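Local coordinates for SAM-dependent methyltransferase (Exiguobacterium sibiricum 255-15, PDB 3D2L), which probably transfers a methyl group from S-adenosylmethionine to an acceptor that has not been identified, at residues I37-C42 and T101-S106; T46-L51 and V81-Q86; Q86-L91 and D105-L110. One frame throughout, in Å; residues are numbered along the deposited sequence.

Contact 1: I37-C42 and T101-S106; sequences IADIGC and TILCDS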
loop_
_atom_site.group_PDB
_atom_site.type_symbol
_atom_site.label_atom_id
_atom_site.label_comp_id
_atom_site.label_asym_id
_atom_site.label_seq_id
_atom_site.Cartn_x
_atom_site.Cartn_y
_atom_site.Cartn_z
ATOM N N ILE A 37 11.542 -2.175 -10.255
ATOM C CA ILE A 37 10.443 -1.576 -9.508
ATOM C C ILE A 37 10.797 -1.254 -8.058
ATOM O O ILE A 37 11.469 -2.034 -7.370
ATOM C CB ILE A 37 9.177 -2.502 -9.440
ATOM C CG1 ILE A 37 8.610 -2.765 -10.832
ATOM C CG2 ILE A 37 8.076 -1.887 -8.550
ATOM C CD1 ILE A 37 7.206 -3.397 -10.833
ATOM N N ALA A 38 10.353 -0.087 -7.620
ATOM C CA ALA A 38 10.420 0.300 -6.216
ATOM C C ALA A 38 8.984 0.176 -5.691
ATOM O O ALA A 38 8.051 0.843 -6.175
ATOM C CB ALA A 38 10.962 1.717 -6.046
ATOM N N ASP A 39 8.796 -0.716 -4.737
ATOM C CA ASP A 39 7.478 -0.940 -4.096
ATOM C C ASP A 39 7.544 -0.235 -2.770
ATOM O O ASP A 39 8.242 -0.662 -1.838
ATOM C CB ASP A 39 7.227 -2.427 -3.919
ATOM C CG ASP A 39 5.840 -2.730 -3.373
ATOM O OD1 ASP A 39 4.861 -2.030 -3.770
ATOM O OD2 ASP A 39 5.756 -3.684 -2.561
ATOM N N ILE A 40 6.806 0.851 -2.684
ATOM C CA ILE A 40 6.874 1.724 -1.556
ATOM C C ILE A 40 5.683 1.591 -0.602
ATOM O O ILE A 40 4.591 1.327 -0.994
ATOM C CB ILE A 40 7.205 3.159 -1.989
ATOM C CG1 ILE A 40 6.028 3.812 -2.615
ATOM C CG2 ILE A 40 8.380 3.189 -3.012
ATOM C CD1 ILE A 40 6.370 5.068 -3.269
ATOM N N GLY A 41 5.943 1.754 0.673
ATOM C CA GLY A 41 4.953 1.503 1.708
ATOM C C GLY A 41 4.621 0.022 1.699
ATOM O O GLY A 41 3.473 -0.389 1.869
ATOM N N CYS A 42 5.657 -0.800 1.535
ATOM C CA CYS A 42 5.485 -2.204 1.361
ATOM C C CYS A 42 5.146 -3.017 2.586
ATOM O O CYS A 42 4.956 -4.208 2.444
ATOM C CB CYS A 42 6.769 -2.793 0.731
ATOM S SG CYS A 42 8.203 -2.678 1.834
ATOM N N THR A 101 5.498 1.310 -7.388
ATOM C CA THR A 101 4.218 0.792 -6.990
ATOM C C THR A 101 3.914 1.199 -5.551
ATOM O O THR A 101 4.763 1.108 -4.659
ATOM C CB THR A 101 4.104 -0.766 -7.157
ATOM O OG1 THR A 101 5.190 -1.424 -6.468
ATOM C CG2 THR A 101 4.148 -1.120 -8.644
ATOM N N ILE A 102 2.672 1.606 -5.326
ATOM C CA ILE A 102 2.218 1.990 -3.988
ATOM C C ILE A 102 0.891 1.296 -3.827
ATOM O O ILE A 102 -0.171 1.816 -4.158
ATOM C CB ILE A 102 2.070 3.510 -3.803
ATOM C CG1 ILE A 102 3.229 4.262 -4.436
ATOM C CG2 ILE A 102 1.954 3.815 -2.338
ATOM C CD1 ILE A 102 3.177 5.770 -4.139
ATOM N N LEU A 103 0.971 0.100 -3.280
ATOM C CA LEU A 103 -0.137 -0.822 -3.293
ATOM C C LEU A 103 -0.906 -0.986 -2.012
ATOM O O LEU A 103 -0.442 -0.626 -0.929
ATOM C CB LEU A 103 0.398 -2.202 -3.730
ATOM C CG LEU A 103 1.195 -2.292 -5.021
ATOM C CD1 LEU A 103 1.664 -3.759 -5.206
ATOM C CD2 LEU A 103 0.384 -1.827 -6.208
ATOM N N CYS A 104 -2.124 -1.518 -2.182
ATOM C CA CYS A 104 -3.023 -1.861 -1.083
ATOM C C CYS A 104 -3.340 -0.682 -0.172
ATOM O O CYS A 104 -3.226 -0.773 1.033
ATOM C CB CYS A 104 -2.442 -3.009 -0.292
ATOM S SG CYS A 104 -1.973 -4.425 -1.390
ATOM N N ASP A 105 -3.773 0.415 -0.780
ATOM C CA ASP A 105 -4.163 1.635 -0.062
ATOM C C ASP A 105 -3.101 2.230 0.866
ATOM O O ASP A 105 -3.403 3.052 1.755
ATOM C CB ASP A 105 -5.554 1.525 0.623
ATOM C CG ASP A 105 -5.674 0.350 1.601
ATOM O OD1 ASP A 105 -5.996 -0.751 1.137
ATOM O OD2 ASP A 105 -5.495 0.534 2.822
ATOM N N SER A 106 -1.838 1.878 0.623
ATOM C CA SER A 106 -0.735 2.438 1.383
ATOM C C SER A 106 -0.662 3.962 1.229
ATOM O O SER A 106 -0.275 4.688 2.166
ATOM C CB SER A 106 0.567 1.837 0.900
ATOM O OG SER A 106 1.596 2.261 1.748
HETATM O O HOH W 1 3.396 -0.939 -2.098
HETATM O O HOH W 2 1.485 -1.934 0.259
#
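D39 OD1 has two partners here: T101 OG1 donates to it at 2.8 Å, and an ordered water bonds to it as well. The setting is the centre of a class I methyltransferase, a Rossmann-like fold in which strands 36-40 and 97-102 run parallel as neighbours in the sheet. Between them, T101 N bonds A38 O at 2.9 Å and T101 O receives I40 N at 2.9 Å, so T101 is tied to the neighbouring strand through both its N-H and its C=O while its hydroxyl reaches over to D39. With OG1 lodged between the backbone N and carbonyl carbon (chi1 54°), the hydroxyl arrives from above the carboxylate, 36° out of its plane. The other carboxylate oxygen, OD2, takes a hydrogen bond from T48 of helix 46-51, so both oxygens of this buried acid have partners. I37 CG2 packs 3.6 Å from T101 OG1, the two side chains crossing at about a right angle. I40 and I102 lean the other way and press together hard, CG1 to CG1 at 3.4 Å, tighter than usual for carbons.

Past I40 the strands part and water fills in. The water on D39 OD1 also bonds I40 O and accepts from L103 N at 2.9 Å, bridging the splaying ends. G41, with positive phi (65°), turns the chain into the glycine-rich loop that in relatives cradles the cofactor; its carbonyl is met in plane, on a lone pair, by S106 OG in one of its two conformers. The existence of the other makes that bond less certain. A second water joins G41 O to L103 O, sitting 2.6 Å from L103 O.

Contact 2: T46-L51 and V81-Q86; sequences TATLLL and VDFWVQ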
loop_
_atom_site.group_PDB
_atom_site.type_symbol
_atom_site.label_atom_id
_atom_site.label_comp_id
_atom_site.label_asym_id
_atom_site.label_seq_id
_atom_site.Cartn_x
_atom_site.Cartn_y
_atom_site.Cartn_z
ATOM N N THR A 46 4.763 -8.738 1.664
ATOM C CA THR A 46 4.106 -9.888 1.072
ATOM C C THR A 46 3.946 -9.698 -0.459
ATOM O O THR A 46 4.277 -10.606 -1.224
ATOM C CB THR A 46 2.744 -10.200 1.775
ATOM O OG1 THR A 46 2.942 -10.302 3.202
ATOM C CG2 THR A 46 2.168 -11.512 1.251
ATOM N N ALA A 47 3.460 -8.527 -0.896
ATOM C CA ALA A 47 3.278 -8.266 -2.326
ATOM C C ALA A 47 4.620 -8.051 -2.988
ATOM O O ALA A 47 4.805 -8.439 -4.136
ATOM C CB ALA A 47 2.323 -7.051 -2.566
ATOM N N THR A 48 5.573 -7.470 -2.256
ATOM C CA THR A 48 6.915 -7.201 -2.775
ATOM C C THR A 48 7.610 -8.499 -3.167
ATOM O O THR A 48 8.199 -8.615 -4.238
ATOM C CB THR A 48 7.772 -6.407 -1.737
ATOM O OG1 THR A 48 6.954 -5.414 -1.056
ATOM C CG2 THR A 48 8.970 -5.743 -2.413
ATOM N N LEU A 49 7.508 -9.500 -2.319
ATOM C CA LEU A 49 8.095 -10.817 -2.626
ATOM C C LEU A 49 7.479 -11.498 -3.846
ATOM O O LEU A 49 8.214 -12.210 -4.579
ATOM C CB LEU A 49 8.049 -11.736 -1.387
ATOM C CG LEU A 49 8.824 -11.230 -0.154
ATOM C CD1 LEU A 49 8.890 -12.345 0.889
ATOM C CD2 LEU A 49 10.233 -10.762 -0.529
ATOM N N LEU A 50 6.158 -11.334 -4.060
ATOM C CA LEU A 50 5.486 -11.846 -5.262
ATOM C C LEU A 50 5.957 -11.095 -6.495
ATOM O O LEU A 50 6.182 -11.693 -7.532
ATOM C CB LEU A 50 3.950 -11.804 -5.135
ATOM C CG LEU A 50 3.450 -12.734 -4.035
ATOM C CD1 LEU A 50 1.984 -12.540 -3.855
ATOM C CD2 LEU A 50 3.805 -14.225 -4.341
ATOM N N LEU A 51 6.100 -9.779 -6.370
ATOM C CA LEU A 51 6.658 -8.951 -7.434
ATOM C C LEU A 51 8.072 -9.368 -7.777
ATOM O O LEU A 51 8.447 -9.405 -8.958
ATOM C CB LEU A 51 6.646 -7.484 -6.974
ATOM C CG LEU A 51 5.250 -6.836 -6.939
ATOM C CD1 LEU A 51 5.272 -5.451 -6.280
ATOM C CD2 LEU A 51 4.708 -6.751 -8.362
ATOM N N VAL A 81 15.834 -9.149 -2.498
ATOM C CA VAL A 81 15.050 -7.963 -2.440
ATOM C C VAL A 81 15.598 -7.033 -1.355
ATOM O O VAL A 81 15.597 -7.339 -0.170
ATOM C CB VAL A 81 13.566 -8.271 -2.179
ATOM C CG1 VAL A 81 12.780 -7.020 -2.234
ATOM C CG2 VAL A 81 13.014 -9.269 -3.231
ATOM N N ASP A 82 16.056 -5.887 -1.791
ATOM C CA ASP A 82 16.558 -4.862 -0.884
ATOM C C ASP A 82 15.364 -4.161 -0.268
ATOM O O ASP A 82 14.528 -3.719 -1.006
ATOM C CB ASP A 82 17.337 -3.818 -1.666
ATOM C CG ASP A 82 18.682 -4.292 -2.121
ATOM O OD1 ASP A 82 19.401 -4.970 -1.368
ATOM O OD2 ASP A 82 19.041 -3.957 -3.245
ATOM N N PHE A 83 15.284 -4.130 1.068
ATOM C CA PHE A 83 14.304 -3.378 1.811
ATOM C C PHE A 83 15.057 -2.255 2.566
ATOM O O PHE A 83 16.073 -2.485 3.290
ATOM C CB PHE A 83 13.526 -4.287 2.782
ATOM C CG PHE A 83 12.639 -5.332 2.105
ATOM C CD1 PHE A 83 11.383 -4.995 1.623
ATOM C CD2 PHE A 83 13.068 -6.669 1.973
ATOM C CE1 PHE A 83 10.571 -5.929 1.041
ATOM C CE2 PHE A 83 12.286 -7.594 1.393
ATOM C CZ PHE A 83 11.007 -7.230 0.905
ATOM N N TRP A 84 14.583 -1.034 2.396
ATOM C CA TRP A 84 15.178 0.119 3.023
ATOM C C TRP A 84 14.122 0.915 3.756
ATOM O O TRP A 84 12.956 0.913 3.327
ATOM C CB TRP A 84 15.840 1.018 1.982
ATOM C CG TRP A 84 16.915 0.353 1.145
ATOM C CD1 TRP A 84 16.850 0.053 -0.184
ATOM C CD2 TRP A 84 18.217 -0.081 1.589
ATOM N NE1 TRP A 84 18.031 -0.514 -0.596
ATOM C CE2 TRP A 84 18.877 -0.628 0.476
ATOM C CE3 TRP A 84 18.865 -0.099 2.836
ATOM C CZ2 TRP A 84 20.165 -1.164 0.558
ATOM C CZ3 TRP A 84 20.144 -0.617 2.917
ATOM C CH2 TRP A 84 20.781 -1.149 1.781
ATOM N N VAL A 85 14.530 1.543 4.869
ATOM C CA VAL A 85 13.624 2.359 5.706
ATOM C C VAL A 85 13.629 3.756 5.126
ATOM O O VAL A 85 14.649 4.425 5.130
ATOM C CB VAL A 85 14.064 2.401 7.177
ATOM C CG1 VAL A 85 13.184 3.367 8.014
ATOM C CG2 VAL A 85 14.067 0.976 7.763
ATOM N N GLN A 86 12.501 4.171 4.569
ATOM C CA GLN A 86 12.381 5.492 3.979
ATOM C C GLN A 86 10.926 5.891 3.978
ATOM O O GLN A 86 10.052 5.063 3.893
ATOM C CB GLN A 86 12.854 5.539 2.515
ATOM C CG GLN A 86 14.282 5.156 2.215
ATOM C CD GLN A 86 14.661 5.410 0.750
ATOM O OE1 GLN A 86 14.005 6.168 0.044
ATOM N NE2 GLN A 86 15.735 4.766 0.300
#
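F83 and T48 make the snug end of this contact: T48 CG2 comes within 3.8 Å of F83 CE1, with the two side chains reaching toward each other from opposite directions. The methyl approaches the ring obliquely. L49 adds a second carbon, its CD2 lying 3.9 Å from F83 CZ at the ring edge and in the ring plane. V81, from the same segment as F83, covers part of one face, with CG1 3.6 Å above the plane and displaced toward the rim. The ring is thus held along its outer end by the helix and on a face by its own segment.

In the Rossmann-like sheet, strand 82-85 is the outermost strand at one end, and helix 46-51 follows the central strand 36-40; strand 82-85 lies next to 56-61, and T48 also touches V57 of 56-61. T48 is two-faced. Its chi1 of -39° puts OG1 beside the backbone N, where it bonds D39 OD2, and CG2 therefore lies anti to that N and does the packing.

Toward V81 the fit slackens. L49 CD2 and V81 CG2 are 4.2 Å apart, T48 CG2 and V81 CG1 4.0 Å, and both V81 and F83 are partly exposed, whereas T48 and L49 are buried. Helix 64-76 packs on L49 through K73 and A74, and on F83 through A70.

Contact 3: Q86-L91 and D105-L110; sequences QDMREL and DSLNYL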
loop_
_atom_site.group_PDB
_atom_site.type_symbol
_atom_site.label_atom_id
_atom_site.label_comp_id
_atom_site.label_asym_id
_atom_site.label_seq_id
_atom_site.Cartn_x
_atom_site.Cartn_y
_atom_site.Cartn_z
ATOM N N GLN A 86 12.501 4.171 4.569
ATOM C CA GLN A 86 12.381 5.492 3.979
ATOM C C GLN A 86 10.926 5.891 3.978
ATOM O O GLN A 86 10.052 5.063 3.893
ATOM C CB GLN A 86 12.854 5.539 2.515
ATOM C CG GLN A 86 14.282 5.156 2.215
ATOM C CD GLN A 86 14.661 5.410 0.750
ATOM O OE1 GLN A 86 14.005 6.168 0.044
ATOM N NE2 GLN A 86 15.735 4.766 0.300
ATOM N N ASP A 87 10.704 7.185 4.039
ATOM C CA ASP A 87 9.381 7.790 3.999
ATOM C C ASP A 87 9.042 7.972 2.500
ATOM O O ASP A 87 9.896 8.475 1.763
ATOM C CB ASP A 87 9.522 9.131 4.713
ATOM C CG ASP A 87 8.221 9.854 4.903
ATOM O OD1 ASP A 87 7.300 9.718 4.066
ATOM O OD2 ASP A 87 8.148 10.607 5.898
HETATM N N MSE A 88 7.824 7.585 2.060
HETATM C CA MSE A 88 7.403 7.712 0.626
HETATM C C MSE A 88 7.399 9.139 0.154
HETATM O O MSE A 88 7.541 9.388 -1.025
HETATM C CB MSE A 88 6.026 7.088 0.318
HETATM C CG MSE A 88 4.874 7.633 1.120
HETATM SE SE MSE A 88 3.248 6.845 0.474
HETATM C CE MSE A 88 3.560 4.894 1.127
ATOM N N ARG A 89 7.227 10.100 1.054
ATOM C CA ARG A 89 7.364 11.472 0.561
ATOM C C ARG A 89 8.751 11.975 0.289
ATOM O O ARG A 89 8.886 13.098 -0.193
ATOM C CB ARG A 89 6.727 12.534 1.395
ATOM C CG ARG A 89 6.545 12.344 2.708
ATOM C CD ARG A 89 5.079 12.212 2.971
ATOM N NE ARG A 89 4.901 13.031 4.146
ATOM C CZ ARG A 89 4.981 12.631 5.409
ATOM N NH1 ARG A 89 5.175 11.357 5.708
ATOM N NH2 ARG A 89 4.822 13.548 6.382
ATOM N N GLU A 90 9.764 11.199 0.622
ATOM C CA GLU A 90 11.132 11.613 0.395
ATOM C C GLU A 90 11.951 10.443 -0.058
ATOM O O GLU A 90 13.016 10.182 0.485
ATOM C CB GLU A 90 11.712 12.282 1.665
ATOM C CG GLU A 90 11.463 11.496 2.927
ATOM C CD GLU A 90 12.001 12.149 4.210
ATOM O OE1 GLU A 90 11.893 13.391 4.355
ATOM O OE2 GLU A 90 12.484 11.390 5.096
ATOM N N LEU A 91 11.465 9.729 -1.074
ATOM C CA LEU A 91 12.209 8.582 -1.589
ATOM C C LEU A 91 13.530 8.990 -2.154
ATOM O O LEU A 91 13.663 10.046 -2.769
ATOM C CB LEU A 91 11.504 7.878 -2.730
ATOM C CG LEU A 91 10.170 7.263 -2.446
ATOM C CD1 LEU A 91 9.697 6.680 -3.771
ATOM C CD2 LEU A 91 10.360 6.212 -1.339
ATOM N N ASP A 105 -3.773 0.415 -0.780
ATOM C CA ASP A 105 -4.163 1.635 -0.062
ATOM C C ASP A 105 -3.101 2.230 0.866
ATOM O O ASP A 105 -3.403 3.052 1.755
ATOM C CB ASP A 105 -5.554 1.525 0.623
ATOM C CG ASP A 105 -5.674 0.350 1.601
ATOM O OD1 ASP A 105 -5.996 -0.751 1.137
ATOM O OD2 ASP A 105 -5.495 0.534 2.822
ATOM N N SER A 106 -1.838 1.878 0.623
ATOM C CA SER A 106 -0.735 2.438 1.383
ATOM C C SER A 106 -0.662 3.962 1.229
ATOM O O SER A 106 -0.275 4.688 2.166
ATOM C CB SER A 106 0.567 1.837 0.900
ATOM O OG SER A 106 1.596 2.261 1.748
ATOM N N LEU A 107 -1.024 4.454 0.044
ATOM C CA LEU A 107 -0.987 5.901 -0.203
ATOM C C LEU A 107 -1.957 6.605 0.686
ATOM O O LEU A 107 -1.748 7.775 1.054
ATOM C CB LEU A 107 -1.274 6.221 -1.692
ATOM C CG LEU A 107 -0.956 7.676 -2.075
ATOM C CD1 LEU A 107 0.514 7.975 -2.254
ATOM C CD2 LEU A 107 -1.745 7.981 -3.350
ATOM N N ASN A 108 -3.042 5.916 1.059
ATOM C CA ASN A 108 -4.047 6.523 1.933
ATOM C C ASN A 108 -3.633 6.834 3.381
ATOM O O ASN A 108 -4.357 7.536 4.085
ATOM C CB ASN A 108 -5.380 5.740 1.905
ATOM C CG ASN A 108 -6.093 5.827 0.586
ATOM O OD1 ASN A 108 -6.288 4.805 -0.073
ATOM N ND2 ASN A 108 -6.386 7.031 0.135
ATOM N N TYR A 109 -2.474 6.359 3.818
ATOM C CA TYR A 109 -1.969 6.662 5.138
ATOM C C TYR A 109 -1.436 8.086 5.221
ATOM O O TYR A 109 -1.289 8.601 6.297
ATOM C CB TYR A 109 -0.917 5.653 5.583
ATOM C CG TYR A 109 -1.544 4.305 5.897
ATOM C CD1 TYR A 109 -2.230 4.073 7.084
ATOM C CD2 TYR A 109 -1.377 3.254 5.025
ATOM C CE1 TYR A 109 -2.816 2.787 7.338
ATOM C CE2 TYR A 109 -1.938 2.018 5.252
ATOM C CZ TYR A 109 -2.651 1.787 6.403
ATOM O OH TYR A 109 -3.185 0.534 6.555
ATOM N N LEU A 110 -1.209 8.730 4.071
ATOM C CA LEU A 110 -0.776 10.112 4.056
ATOM C C LEU A 110 -1.851 10.937 4.674
ATOM O O LEU A 110 -3.020 10.644 4.489
ATOM C CB LEU A 110 -0.473 10.594 2.643
ATOM C CG LEU A 110 0.712 9.822 2.019
ATOM C CD1 LEU A 110 0.975 10.255 0.561
ATOM C CD2 LEU A 110 1.934 10.008 2.896
#
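M88 swings into the contact through three torsions: chi1 58° sets CG between the backbone N and carbonyl carbon, chi2 175° extends the chain, and chi3 69° bends it at the end, which brings the selenium to L107 and L110 and turns CE toward S106. The two segments are the loops that leave the C-terminal ends of parallel strands 82-85 and 97-102 of the Rossmann-like fold, the end of the sheet where methyltransferases of this class bind their cofactor.

The selenium of M88, a selenomethionine in this crystal, packs against two leucine methyls lying on one side of it, L107 CD1 at 4.0 Å and L110 CD1 at 4.1 Å. L107 opens the 3-10 segment 107-109 and L110 follows it, L110 N bonding L107 O, and each leucine crosses the M88 chain at a slant. CE lies 3.3 Å from S106 OG in one of the two conformers of S106, an approach that the other conformer makes doubtful. T119 of helix 113-126 also touches both M88 and L110.

Alongside, R89 slides past L110 in the reverse direction, with its CD 3.8 Å from L110 CD2. D87 holds R89 at two points. D87 OD1 accepts the backbone N of R89 at 3.0 Å, an Asx turn, with the N-H arriving from above the carboxylate plane. The same acid then takes the far end of the side chain. R89 NH1 forms a salt bridge with it, 3.1 Å from D87 OD2.

Contact 1 is the hub. D39 joins it to contact 2, 9 Å away between centres, through D39 OD2 and T48 OG1, 2.6 Å apart and probably hydrogen-bonded; beside that, C42 SG rests 3.9 Å from F83 CD1. Contact 3, centred 8 Å from contact 1, shares D105 and S106 with it and slides M88 CE to within 3.7 Å of G41 CA, while I40 CD1 meets L91 CD1 at 3.7 Å. Contacts 2 and 3 lie 14 Å apart and share only Q86. Contacts 1 and 3 lie at the C-terminal ends of the parallel strands, where relatives bind S-adenosylmethionine, and contact 2 packs beside them; no cofactor is present in this model.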